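Local coordinates for DNA polymerase III, beta subunit (Thermotoga maritima, PDB 1VPK), which probably forms a ring-shaped homodimer around DNA that tethers DNA polymerases and other proteins to it and makes them processive, at residues S277-S291 with L303-V317. Numbering follows the deposited sequence.
Sequences SLKRVMVIASKGSES and LVSKSPDYGEVVDEV
Val281 and Ile284 of helix 271-285 pack on Leu303, Ser305 and Val313 of a beta hairpin, strands 303-307 and 311-317. This is the helix-on-sheet layer of the C-terminal domain of the DNA polymerase III beta subunit. Segment 277-285 runs nearly parallel to strand 303-307, 17° between their axes. Strand 311-317 pairs antiparallel with a strand of the second subunit, so the sheet continues across the dimer interface.

Ile284 fills the middle. Its CB lies 4.0 Å from Val313 CG1. CG1 runs on past the same methyl and the Glu312 carbonyl carbon. The other branch, CG2, points opposite the backbone N and rests on the strand backbone, 3.4 Å from Ser307 N. CD1, the tip, points toward Gly311 without touching it. Val281 meets Val313 crosswise, and its CG1 touches Leu303 CB.

Asp315 carries the charged pair. Its OD2 takes two good bonds, and Arg280 NE adds weak ones to both oxygens. Ser277 OG donates to the anti lone pair over 2.6 Å. Arg280 NH2 forms a salt bridge from the syn side, somewhat out of the carboxylate plane, 2.9 Å from OD2, with the guanidinium and carboxylate planes 71° apart. OD1 is held by Ser114 and Thr115 of the second subunit. An asparagine here would probably weaken this grip, leaving the buried Arg280 guanidinium without its countercharge.

At the far end, Lys287 CD lies over one face of the Tyr310 ring, 3.7 Å from its centroid, a CH-pi contact. Its NZ makes an off-centre cation-pi contact and also bonds Asp85 of the second subunit. Water 1 joins Ile284 O, Ser289 N and Lys306 O. Ser305 OG, turned away from its own N (chi1 -170°), donates to Ser291 O over 2.8 Å, almost in line with that carbonyl bond.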
loop_
_atom_site.group_PDB
_atom_site.type_symbol
_atom_site.label_atom_id
_atom_site.label_comp_id
_atom_site.label_asym_id
_atom_site.label_seq_id
_atom_site.Cartn_x
_atom_site.Cartn_y
_atom_site.Cartn_z
ATOM N N SER A 277 4.013 9.116 20.642
ATOM C CA SER A 277 4.915 10.260 20.830
ATOM C C SER A 277 5.927 10.289 19.718
ATOM O O SER A 277 6.197 11.356 19.154
ATOM C CB SER A 277 5.628 10.153 22.188
ATOM O OG SER A 277 6.410 11.305 22.454
ATOM N N LEU A 278 6.506 9.118 19.397
ATOM C CA LEU A 278 7.449 9.039 18.256
ATOM C C LEU A 278 6.802 9.492 16.951
ATOM O O LEU A 278 7.373 10.291 16.194
ATOM C CB LEU A 278 8.036 7.621 18.135
ATOM C CG LEU A 278 9.062 7.393 19.248
ATOM C CD1 LEU A 278 9.357 5.928 19.459
ATOM C CD2 LEU A 278 10.370 8.165 19.019
ATOM N N LYS A 279 5.574 9.052 16.702
ATOM C CA LYS A 279 4.852 9.524 15.520
ATOM C C LYS A 279 4.698 11.068 15.457
ATOM O O LYS A 279 4.861 11.685 14.393
ATOM C CB LYS A 279 3.478 8.888 15.433
ATOM C CG LYS A 279 3.447 7.443 14.954
ATOM C CD LYS A 279 2.019 7.163 14.385
ATOM N N ARG A 280 4.394 11.685 16.596
ATOM C CA ARG A 280 4.257 13.149 16.668
ATOM C C ARG A 280 5.582 13.848 16.323
ATOM O O ARG A 280 5.592 14.777 15.521
ATOM C CB ARG A 280 3.679 13.608 18.043
ATOM C CG ARG A 280 2.275 13.077 18.228
ATOM C CD ARG A 280 1.507 13.545 19.446
ATOM N NE ARG A 280 2.032 13.061 20.714
ATOM C CZ ARG A 280 1.502 12.069 21.457
ATOM N NH1 ARG A 280 0.422 11.407 21.085
ATOM N NH2 ARG A 280 2.049 11.750 22.596
ATOM N N VAL A 281 6.702 13.398 16.887
ATOM C CA VAL A 281 7.945 14.095 16.668
ATOM C C VAL A 281 8.503 13.828 15.278
ATOM O O VAL A 281 9.232 14.642 14.763
ATOM C CB VAL A 281 9.027 13.847 17.784
ATOM C CG1 VAL A 281 8.480 14.263 19.188
ATOM C CG2 VAL A 281 9.505 12.398 17.798
ATOM N N MET A 282 8.115 12.711 14.671
ATOM C CA MET A 282 8.505 12.389 13.307
ATOM C C MET A 282 7.906 13.303 12.290
ATOM O O MET A 282 8.449 13.462 11.198
ATOM C CB MET A 282 8.226 10.924 12.972
ATOM C CG MET A 282 9.291 10.068 13.643
ATOM S SD MET A 282 9.246 8.280 13.493
ATOM C CE MET A 282 7.824 7.655 14.372
ATOM N N VAL A 283 6.825 13.961 12.639
ATOM C CA VAL A 283 6.312 15.008 11.779
ATOM C C VAL A 283 7.447 16.000 11.445
ATOM O O VAL A 283 7.558 16.447 10.309
ATOM C CB VAL A 283 5.109 15.720 12.402
ATOM C CG1 VAL A 283 4.746 16.997 11.575
ATOM C CG2 VAL A 283 3.937 14.788 12.466
ATOM N N ILE A 284 8.284 16.327 12.434
ATOM C CA ILE A 284 9.410 17.241 12.231
ATOM C C ILE A 284 10.701 16.493 11.878
ATOM O O ILE A 284 11.435 16.936 11.018
ATOM C CB ILE A 284 9.630 18.199 13.440
ATOM C CG1 ILE A 284 8.462 19.184 13.530
ATOM C CG2 ILE A 284 11.008 18.955 13.340
ATOM C CD1 ILE A 284 8.227 20.035 12.351
ATOM N N ALA A 285 10.942 15.347 12.521
ATOM C CA ALA A 285 12.175 14.602 12.286
ATOM C C ALA A 285 12.336 14.117 10.828
ATOM O O ALA A 285 13.468 14.117 10.281
ATOM C CB ALA A 285 12.299 13.445 13.274
ATOM N N SER A 286 11.225 13.746 10.200
ATOM C CA SER A 286 11.236 13.233 8.823
ATOM C C SER A 286 11.587 14.281 7.809
ATOM O O SER A 286 11.954 13.950 6.670
ATOM C CB SER A 286 9.903 12.573 8.458
ATOM O OG SER A 286 9.835 11.286 9.110
ATOM N N LYS A 287 11.492 15.547 8.214
ATOM C CA LYS A 287 11.863 16.639 7.348
ATOM C C LYS A 287 13.368 16.733 7.081
ATOM O O LYS A 287 13.762 17.243 6.043
ATOM C CB LYS A 287 11.317 17.969 7.891
ATOM C CG LYS A 287 9.830 18.154 7.662
ATOM C CD LYS A 287 9.583 18.578 6.209
ATOM C CE LYS A 287 8.211 18.169 5.700
ATOM N NZ LYS A 287 8.238 17.997 4.235
ATOM N N GLY A 288 14.209 16.250 7.982
ATOM C CA GLY A 288 15.631 16.230 7.693
ATOM C C GLY A 288 16.537 15.777 8.804
ATOM O O GLY A 288 17.506 15.054 8.559
ATOM N N SER A 289 16.242 16.191 10.034
ATOM C CA SER A 289 17.128 15.873 11.157
ATOM C C SER A 289 17.219 14.375 11.389
ATOM O O SER A 289 18.297 13.878 11.753
ATOM C CB SER A 289 16.686 16.590 12.422
ATOM O OG SER A 289 15.612 15.925 13.032
ATOM N N GLU A 290 16.117 13.657 11.152
ATOM C CA GLU A 290 16.034 12.198 11.444
ATOM C C GLU A 290 16.540 11.904 12.847
ATOM O O GLU A 290 17.293 10.936 13.095
ATOM C CB GLU A 290 16.827 11.379 10.414
ATOM C CG GLU A 290 16.593 11.771 8.966
ATOM C CD GLU A 290 15.194 11.466 8.436
ATOM O OE1 GLU A 290 14.536 10.564 8.974
ATOM O OE2 GLU A 290 14.760 12.102 7.443
ATOM N N SER A 291 16.123 12.752 13.781
ATOM C CA SER A 291 16.654 12.706 15.147
ATOM C C SER A 291 15.592 13.063 16.151
ATOM O O SER A 291 14.818 13.945 15.887
ATOM C CB SER A 291 17.779 13.719 15.257
ATOM O OG SER A 291 18.051 14.041 16.598
ATOM N N LEU A 303 10.421 14.421 24.370
ATOM C CA LEU A 303 10.985 14.054 23.090
ATOM C C LEU A 303 11.031 15.323 22.240
ATOM O O LEU A 303 10.022 16.001 22.091
ATOM C CB LEU A 303 10.165 12.975 22.346
ATOM C CG LEU A 303 9.801 11.594 22.912
ATOM C CD1 LEU A 303 9.836 10.502 21.895
ATOM C CD2 LEU A 303 10.585 11.232 24.114
ATOM N N VAL A 304 12.191 15.628 21.667
ATOM C CA VAL A 304 12.380 16.879 20.986
ATOM C C VAL A 304 12.941 16.629 19.603
ATOM O O VAL A 304 13.940 15.899 19.460
ATOM C CB VAL A 304 13.340 17.794 21.771
ATOM C CG1 VAL A 304 13.645 19.109 20.980
ATOM C CG2 VAL A 304 12.761 18.079 23.131
ATOM N N SER A 305 12.318 17.222 18.591
ATOM C CA SER A 305 12.909 17.218 17.237
ATOM C C SER A 305 12.855 18.615 16.614
ATOM O O SER A 305 11.927 19.390 16.845
ATOM C CB SER A 305 12.252 16.127 16.366
ATOM O OG SER A 305 12.958 15.951 15.136
ATOM N N LYS A 306 13.888 18.966 15.843
ATOM C CA LYS A 306 13.967 20.291 15.257
ATOM C C LYS A 306 14.363 20.164 13.816
ATOM O O LYS A 306 15.164 19.310 13.455
ATOM C CB LYS A 306 14.970 21.192 15.971
ATOM C CG LYS A 306 14.811 21.246 17.450
ATOM C CD LYS A 306 15.853 22.167 18.121
ATOM C CE LYS A 306 15.726 22.043 19.676
ATOM N NZ LYS A 306 16.366 23.229 20.360
ATOM N N SER A 307 13.747 20.998 13.004
ATOM C CA SER A 307 14.104 21.173 11.621
ATOM C C SER A 307 14.385 22.642 11.446
ATOM O O SER A 307 13.517 23.468 11.758
ATOM C CB SER A 307 12.953 20.768 10.718
ATOM O OG SER A 307 13.008 21.502 9.518
ATOM N N PRO A 308 15.582 22.976 10.911
ATOM C CA PRO A 308 15.953 24.364 10.729
ATOM C C PRO A 308 14.818 25.144 10.070
ATOM O O PRO A 308 14.462 26.252 10.460
ATOM C CB PRO A 308 17.183 24.313 9.769
ATOM C CG PRO A 308 17.748 22.948 9.931
ATOM C CD PRO A 308 16.596 22.042 10.369
ATOM N N ASP A 309 14.231 24.547 9.021
ATOM C CA ASP A 309 13.430 25.376 8.066
ATOM C C ASP A 309 11.948 25.264 8.344
ATOM O O ASP A 309 11.188 26.135 7.971
ATOM C CB ASP A 309 13.757 25.005 6.611
ATOM C CG ASP A 309 15.121 25.426 6.227
ATOM O OD1 ASP A 309 15.340 26.770 6.152
ATOM O OD2 ASP A 309 15.976 24.527 5.970
ATOM N N TYR A 310 11.536 24.209 9.021
ATOM C CA TYR A 310 10.121 23.986 9.219
ATOM C C TYR A 310 9.631 24.251 10.639
ATOM O O TYR A 310 8.502 24.757 10.832
ATOM C CB TYR A 310 9.769 22.578 8.785
ATOM C CG TYR A 310 9.756 22.433 7.300
ATOM C CD1 TYR A 310 8.639 22.774 6.563
ATOM C CD2 TYR A 310 10.883 21.953 6.627
ATOM C CE1 TYR A 310 8.624 22.629 5.181
ATOM C CE2 TYR A 310 10.899 21.805 5.250
ATOM C CZ TYR A 310 9.769 22.133 4.526
ATOM O OH TYR A 310 9.809 21.987 3.159
ATOM N N GLY A 311 10.451 23.937 11.636
ATOM C CA GLY A 311 10.024 24.130 13.006
ATOM C C GLY A 311 10.628 23.147 13.960
ATOM O O GLY A 311 11.686 22.555 13.647
ATOM N N GLU A 312 9.977 23.048 15.123
ATOM C CA GLU A 312 10.364 22.231 16.272
ATOM C C GLU A 312 9.090 21.557 16.827
ATOM O O GLU A 312 7.978 22.035 16.601
ATOM C CB GLU A 312 10.967 23.103 17.387
ATOM C CG GLU A 312 12.339 23.721 17.030
ATOM C CD GLU A 312 12.342 25.244 17.101
ATOM O OE1 GLU A 312 11.786 25.803 18.082
ATOM O OE2 GLU A 312 12.881 25.881 16.173
ATOM N N VAL A 313 9.288 20.439 17.499
ATOM C CA VAL A 313 8.261 19.772 18.278
ATOM C C VAL A 313 8.880 19.320 19.591
ATOM O O VAL A 313 10.023 18.875 19.630
ATOM C CB VAL A 313 7.625 18.557 17.549
ATOM C CG1 VAL A 313 8.669 17.501 17.210
ATOM C CG2 VAL A 313 6.475 17.965 18.371
ATOM N N VAL A 314 8.107 19.457 20.656
ATOM C CA VAL A 314 8.436 18.909 21.954
ATOM C C VAL A 314 7.204 18.171 22.413
ATOM O O VAL A 314 6.087 18.701 22.348
ATOM C CB VAL A 314 8.778 20.010 22.972
ATOM C CG1 VAL A 314 9.049 19.378 24.357
ATOM C CG2 VAL A 314 9.934 20.840 22.456
ATOM N N ASP A 315 7.393 16.923 22.778
ATOM C CA ASP A 315 6.325 16.100 23.328
ATOM C C ASP A 315 6.742 15.524 24.687
ATOM O O ASP A 315 7.775 14.911 24.808
ATOM C CB ASP A 315 5.980 14.935 22.402
ATOM C CG ASP A 315 4.658 14.294 22.775
ATOM O OD1 ASP A 315 3.680 15.026 23.030
ATOM O OD2 ASP A 315 4.580 13.073 22.865
ATOM N N GLU A 316 5.896 15.674 25.684
ATOM C CA GLU A 316 6.236 15.250 27.038
ATOM C C GLU A 316 5.397 14.063 27.446
ATOM O O GLU A 316 4.185 14.158 27.402
ATOM C CB GLU A 316 5.975 16.402 27.979
ATOM C CG GLU A 316 6.306 16.091 29.433
ATOM C CD GLU A 316 6.373 17.353 30.267
ATOM O OE1 GLU A 316 7.328 18.124 30.088
ATOM O OE2 GLU A 316 5.456 17.554 31.091
ATOM N N VAL A 317 6.026 12.946 27.821
ATOM C CA VAL A 317 5.276 11.746 28.197
ATOM C C VAL A 317 5.606 11.279 29.597
ATOM O O VAL A 317 6.754 11.412 30.042
ATOM C CB VAL A 317 5.440 10.591 27.194
ATOM C CG1 VAL A 317 5.109 11.089 25.793
ATOM C CG2 VAL A 317 6.791 9.981 27.212
HETATM O O HOH W 1 14.085 17.826 10.866
HETATM O O HOH W 2 15.996 17.111 15.503
HETATM O O HOH W 3 16.520 16.060 18.050
#